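Local coordinates for protein PHOX (Pseudomonas fluorescens, PDB 4A9V) that probably hydrolyses phosphate monoesters as an alkaline phosphatase, using an iron-calcium cofactor held in a beta-propeller, at residues Leu35-Gly46 / Trp131-Arg142. Sequence-based numbering, arbitrary orientation. Where two conformers were deposited one is given.
Sequences LISWGQPLHKNG and WQFVQGSRYNRR
Two neighbouring sheets of the beta-propeller meet where the edge strand carrying Ile36 and the loop after it pack on Phe133 and the loop interrupting edge strand 130-144. The Phe133 ring lies at the junction. Ile36 CD1 stands over the centre of one face, 3.8 Å from the centroid and 3° off the normal, a CH-pi contact; the backbone N of Gln135 covers the opposite face. Phe133 CG is anti to its own N (chi1 171°), which lays the ring between the two segments, with CZ against Leu42 CD2 and CE2 against Gln40 CG. No direct backbone hydrogen bond joins strands 35-37 and 131-133, whose axes come no closer than 6.4 Å; a water accepts from Phe133 N and donates to Leu35 O instead. Strand 30-37 is the outer strand of a four-stranded antiparallel sheet, paired with 572-578, and 130-144 that of another, paired with 118-127, as in adjacent propeller blades; the loops supply the direct polar links. Leu42 O takes two donors: Asn140 ND2 at 2.9 Å, in the carbonyl plane on a lone pair, and Gly136 N at 3.0 Å, tilted 25° from that plane. The same ND2 also donates to Val134 O, while Asn140 OD1 accepts from Glu123 N, which fixes the amide flip. Gln135 extends beyond CG to place NE2 2.9 Å from His43 O in a nearly straight hydrogen bond from above the carbonyl plane, on the opposite face from Gly46 N, and a water bridges its OE1 to Gln40 NE2. With an alanine in place of Gln135, His43 O would probably keep Gly46 N but lose its donor from the other segment, and the water link to Gln40 NE2 would go. Beyond Leu42, the His43 ring turns its edge to Asn140 O, with CE1 3.2 Å away; ND1 meets a water bound to Ser137 O and NE2 one bound to Arg142 N.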
loop_
_atom_site.group_PDB
_atom_site.type_symbol
_atom_site.label_atom_id
_atom_site.label_comp_id
_atom_site.label_asym_id
_atom_site.label_seq_id
_atom_site.Cartn_x
_atom_site.Cartn_y
_atom_site.Cartn_z
ATOM N N LEU A 35 4.463 -11.232 15.885
ATOM C CA LEU A 35 3.677 -12.310 15.294
ATOM C C LEU A 35 4.530 -13.169 14.363
ATOM O O LEU A 35 4.541 -14.399 14.458
ATOM C CB LEU A 35 2.473 -11.744 14.537
ATOM C CG LEU A 35 1.540 -12.793 13.924
ATOM C CD1 LEU A 35 0.724 -13.504 14.994
ATOM C CD2 LEU A 35 0.634 -12.175 12.871
ATOM N N ILE A 36 5.246 -12.511 13.458
ATOM C CA ILE A 36 6.058 -13.200 12.459
ATOM C C ILE A 36 7.045 -12.193 11.877
ATOM O O ILE A 36 6.773 -10.992 11.872
ATOM C CB ILE A 36 5.183 -13.832 11.341
ATOM C CG1 ILE A 36 6.012 -14.729 10.414
ATOM C CG2 ILE A 36 4.406 -12.776 10.566
ATOM C CD1 ILE A 36 5.165 -15.735 9.658
ATOM N N SER A 37 8.215 -12.678 11.474
ATOM C CA SER A 37 9.258 -11.843 10.889
ATOM C C SER A 37 9.704 -12.404 9.538
ATOM O O SER A 37 9.644 -13.612 9.294
ATOM C CB SER A 37 10.483 -11.778 11.809
ATOM O OG SER A 37 10.176 -11.217 13.072
ATOM N N TRP A 38 10.272 -11.523 8.723
ATOM C CA TRP A 38 10.991 -11.909 7.518
ATOM C C TRP A 38 11.842 -13.125 7.771
ATOM O O TRP A 38 12.628 -13.160 8.723
ATOM C CB TRP A 38 11.860 -10.750 7.039
ATOM C CG TRP A 38 12.873 -11.152 6.019
ATOM C CD1 TRP A 38 12.677 -11.884 4.854
ATOM C CD2 TRP A 38 14.305 -10.928 6.102
ATOM N NE1 TRP A 38 13.870 -12.117 4.227
ATOM C CE2 TRP A 38 14.886 -11.564 4.934
ATOM C CE3 TRP A 38 15.123 -10.248 6.983
ATOM C CZ2 TRP A 38 16.249 -11.538 4.697
ATOM C CZ3 TRP A 38 16.492 -10.246 6.751
ATOM C CH2 TRP A 38 17.044 -10.879 5.637
ATOM N N GLY A 39 11.684 -14.143 6.929
ATOM C CA GLY A 39 12.533 -15.324 6.977
ATOM C C GLY A 39 11.933 -16.520 7.695
ATOM O O GLY A 39 12.483 -17.617 7.614
ATOM N N GLN A 40 10.805 -16.337 8.377
ATOM C CA GLN A 40 10.157 -17.437 9.092
ATOM C C GLN A 40 9.717 -18.519 8.109
ATOM O O GLN A 40 8.903 -18.251 7.233
ATOM C CB GLN A 40 8.934 -16.898 9.824
ATOM C CG GLN A 40 8.077 -17.962 10.487
ATOM C CD GLN A 40 8.817 -18.710 11.573
ATOM O OE1 GLN A 40 9.436 -18.099 12.447
ATOM N NE2 GLN A 40 8.754 -20.036 11.526
ATOM N N PRO A 41 10.164 -19.773 8.302
ATOM C CA PRO A 41 9.608 -20.820 7.449
ATOM C C PRO A 41 8.111 -20.996 7.674
ATOM O O PRO A 41 7.639 -20.980 8.815
ATOM C CB PRO A 41 10.385 -22.078 7.860
ATOM C CG PRO A 41 10.948 -21.762 9.205
ATOM C CD PRO A 41 11.223 -20.293 9.187
ATOM N N LEU A 42 7.374 -21.210 6.590
ATOM C CA LEU A 42 5.928 -21.324 6.680
ATOM C C LEU A 42 5.447 -22.756 6.867
ATOM O O LEU A 42 4.345 -22.956 7.373
ATOM C CB LEU A 42 5.261 -20.732 5.440
ATOM C CG LEU A 42 5.534 -19.254 5.174
ATOM C CD1 LEU A 42 4.597 -18.771 4.074
ATOM C CD2 LEU A 42 5.376 -18.397 6.421
ATOM N N HIS A 43 6.217 -23.726 6.382
ATOM C CA HIS A 43 5.739 -25.104 6.272
ATOM C C HIS A 43 6.417 -26.017 7.251
ATOM O O HIS A 43 7.444 -25.678 7.848
ATOM C CB HIS A 43 5.924 -25.612 4.852
ATOM C CG HIS A 43 5.303 -24.716 3.817
ATOM N ND1 HIS A 43 4.013 -24.330 3.875
ATOM C CD2 HIS A 43 5.856 -24.076 2.720
ATOM C CE1 HIS A 43 3.752 -23.504 2.847
ATOM N NE2 HIS A 43 4.868 -23.388 2.112
ATOM N N LYS A 44 5.779 -27.149 7.512
ATOM C CA LYS A 44 6.340 -28.107 8.444
ATOM C C LYS A 44 7.755 -28.491 8.020
ATOM O O LYS A 44 8.011 -28.823 6.865
ATOM C CB LYS A 44 5.456 -29.347 8.549
ATOM C CG LYS A 44 5.917 -30.337 9.605
ATOM C CD LYS A 44 4.889 -31.435 9.806
ATOM C CE LYS A 44 5.520 -32.692 10.379
ATOM N NZ LYS A 44 4.503 -33.749 10.633
ATOM N N ASN A 45 8.659 -28.479 8.993
ATOM C CA ASN A 45 10.061 -28.820 8.774
ATOM C C ASN A 45 10.756 -27.895 7.786
ATOM O O ASN A 45 11.818 -28.223 7.266
ATOM C CB ASN A 45 10.204 -30.268 8.297
ATOM C CG ASN A 45 9.798 -31.268 9.357
ATOM O OD1 ASN A 45 9.943 -31.007 10.554
ATOM N ND2 ASN A 45 9.169 -32.359 8.932
ATOM N N GLY A 46 10.220 -26.693 7.619
ATOM C CA GLY A 46 10.792 -25.761 6.665
ATOM C C GLY A 46 12.121 -25.207 7.135
ATOM O O GLY A 46 12.466 -25.298 8.307
ATOM N N TRP A 131 -3.163 -14.202 19.717
ATOM C CA TRP A 131 -3.031 -14.729 18.368
ATOM C C TRP A 131 -1.593 -15.076 18.077
ATOM O O TRP A 131 -0.693 -14.271 18.331
ATOM C CB TRP A 131 -3.521 -13.680 17.375
ATOM C CG TRP A 131 -5.001 -13.458 17.441
ATOM C CD1 TRP A 131 -5.687 -12.486 18.153
ATOM C CD2 TRP A 131 -6.025 -14.283 16.809
ATOM N NE1 TRP A 131 -7.044 -12.647 18.005
ATOM C CE2 TRP A 131 -7.305 -13.712 17.198
ATOM C CE3 TRP A 131 -6.004 -15.410 15.994
ATOM C CZ2 TRP A 131 -8.502 -14.230 16.737
ATOM C CZ3 TRP A 131 -7.214 -15.925 15.539
ATOM C CH2 TRP A 131 -8.434 -15.354 15.914
ATOM N N GLN A 132 -1.373 -16.240 17.469
ATOM C CA GLN A 132 -0.038 -16.689 17.097
ATOM C C GLN A 132 -0.057 -17.351 15.723
ATOM O O GLN A 132 -1.031 -17.998 15.333
ATOM C CB GLN A 132 0.516 -17.670 18.138
ATOM C CG GLN A 132 0.588 -17.125 19.557
ATOM C CD GLN A 132 1.048 -18.169 20.556
ATOM O OE1 GLN A 132 0.339 -19.143 20.808
ATOM N NE2 GLN A 132 2.313 -18.088 20.949
ATOM N N PHE A 133 1.066 -17.246 15.034
ATOM C CA PHE A 133 1.279 -17.911 13.767
ATOM C C PHE A 133 1.228 -19.428 13.930
ATOM O O PHE A 133 1.815 -19.976 14.863
ATOM C CB PHE A 133 2.635 -17.466 13.210
ATOM C CG PHE A 133 3.083 -18.229 12.002
ATOM C CD1 PHE A 133 2.287 -18.307 10.873
ATOM C CD2 PHE A 133 4.312 -18.869 11.989
ATOM C CE1 PHE A 133 2.711 -19.001 9.751
ATOM C CE2 PHE A 133 4.742 -19.560 10.869
ATOM C CZ PHE A 133 3.924 -19.656 9.763
ATOM N N VAL A 134 0.580 -20.090 12.977
ATOM C CA VAL A 134 0.530 -21.550 12.905
ATOM C C VAL A 134 1.389 -22.046 11.742
ATOM O O VAL A 134 0.944 -22.110 10.589
ATOM C CB VAL A 134 -0.920 -22.049 12.716
ATOM C CG1 VAL A 134 -0.970 -23.566 12.695
ATOM C CG2 VAL A 134 -1.807 -21.510 13.820
ATOM N N GLN A 135 2.634 -22.401 12.041
ATOM C CA GLN A 135 3.500 -23.008 11.041
ATOM C C GLN A 135 2.914 -24.356 10.631
ATOM O O GLN A 135 2.335 -25.059 11.458
ATOM C CB GLN A 135 4.917 -23.178 11.591
ATOM C CG GLN A 135 5.929 -23.544 10.525
ATOM C CD GLN A 135 7.355 -23.619 11.039
ATOM O OE1 GLN A 135 7.697 -23.033 12.067
ATOM N NE2 GLN A 135 8.195 -24.329 10.310
ATOM N N GLY A 136 2.994 -24.685 9.345
ATOM C CA GLY A 136 2.510 -25.975 8.866
ATOM C C GLY A 136 1.028 -26.029 8.522
ATOM O O GLY A 136 0.536 -27.070 8.101
ATOM N N SER A 137 0.313 -24.917 8.647
ATOM C CA SER A 137 -1.076 -24.863 8.195
ATOM C C SER A 137 -1.147 -25.139 6.702
ATOM O O SER A 137 -0.349 -24.604 5.926
ATOM C CB SER A 137 -1.670 -23.493 8.483
ATOM O OG SER A 137 -2.925 -23.353 7.841
ATOM N N ARG A 138 -2.211 -25.812 6.279
ATOM C CA ARG A 138 -2.430 -26.062 4.863
ATOM C C ARG A 138 -2.724 -24.780 4.079
ATOM O O ARG A 138 -2.593 -24.757 2.858
ATOM C CB ARG A 138 -3.561 -27.072 4.670
ATOM C CG ARG A 138 -4.951 -26.492 4.848
ATOM C CD ARG A 138 -6.035 -27.466 4.393
ATOM N NE ARG A 138 -6.034 -27.670 2.945
ATOM C CZ ARG A 138 -6.863 -27.058 2.097
ATOM N NH1 ARG A 138 -7.898 -26.367 2.562
ATOM N NH2 ARG A 138 -6.768 -27.290 0.794
ATOM N N TYR A 139 -3.062 -23.701 4.783
ATOM C CA TYR A 139 -3.356 -22.427 4.134
ATOM C C TYR A 139 -2.110 -21.572 3.916
ATOM O O TYR A 139 -2.156 -20.583 3.195
ATOM C CB TYR A 139 -4.396 -21.660 4.943
ATOM C CG TYR A 139 -5.749 -22.333 4.949
ATOM C CD1 TYR A 139 -6.583 -22.243 3.849
ATOM C CD2 TYR A 139 -6.126 -23.170 5.990
ATOM C CE1 TYR A 139 -7.791 -22.910 3.814
ATOM C CE2 TYR A 139 -7.309 -23.887 5.939
ATOM C CZ TYR A 139 -8.146 -23.739 4.856
ATOM O OH TYR A 139 -9.329 -24.438 4.791
ATOM N N ASN A 140 -1.019 -21.883 4.605
ATOM C CA ASN A 140 0.172 -21.051 4.494
ATOM C C ASN A 140 0.706 -21.117 3.072
ATOM O O ASN A 140 0.811 -22.199 2.495
ATOM C CB ASN A 140 1.256 -21.504 5.466
ATOM C CG ASN A 140 0.895 -21.254 6.916
ATOM O OD1 ASN A 140 -0.095 -20.580 7.235
ATOM N ND2 ASN A 140 1.738 -21.755 7.810
ATOM N N ARG A 141 1.139 -19.980 2.538
ATOM C CA ARG A 141 1.524 -19.930 1.141
ATOM C C ARG A 141 2.390 -18.719 0.879
ATOM O O ARG A 141 2.100 -17.631 1.366
ATOM C CB ARG A 141 0.259 -19.855 0.287
ATOM C CG ARG A 141 0.513 -19.932 -1.192
ATOM C CD ARG A 141 -0.776 -19.774 -1.968
ATOM N NE ARG A 141 -0.514 -19.916 -3.385
ATOM C CZ ARG A 141 -1.443 -19.935 -4.324
ATOM N NH1 ARG A 141 -2.698 -19.615 -4.025
ATOM N NH2 ARG A 141 -1.087 -20.194 -5.576
ATOM N N ARG A 142 3.398 -18.894 0.033
ATOM C CA ARG A 142 4.069 -17.774 -0.622
ATOM C C ARG A 142 3.593 -17.634 -2.060
ATOM O O ARG A 142 3.629 -18.589 -2.834
ATOM C CB ARG A 142 5.587 -17.939 -0.599
ATOM C CG ARG A 142 6.238 -17.705 0.752
ATOM C CD ARG A 142 5.896 -16.359 1.375
ATOM N NE ARG A 142 5.954 -15.238 0.441
ATOM C CZ ARG A 142 7.064 -14.822 -0.158
ATOM N NH1 ARG A 142 8.249 -15.247 0.253
ATOM N NH2 ARG A 142 6.999 -13.972 -1.174
HETATM O O HOH W 1 3.245 -15.913 16.378
HETATM O O HOH W 2 10.026 -22.061 13.240
HETATM O O HOH W 3 4.317 -21.863 -0.413
HETATM O O HOH W 4 2.191 -25.534 5.498
HETATM O O HOH W 5 11.100 -24.904 10.680
#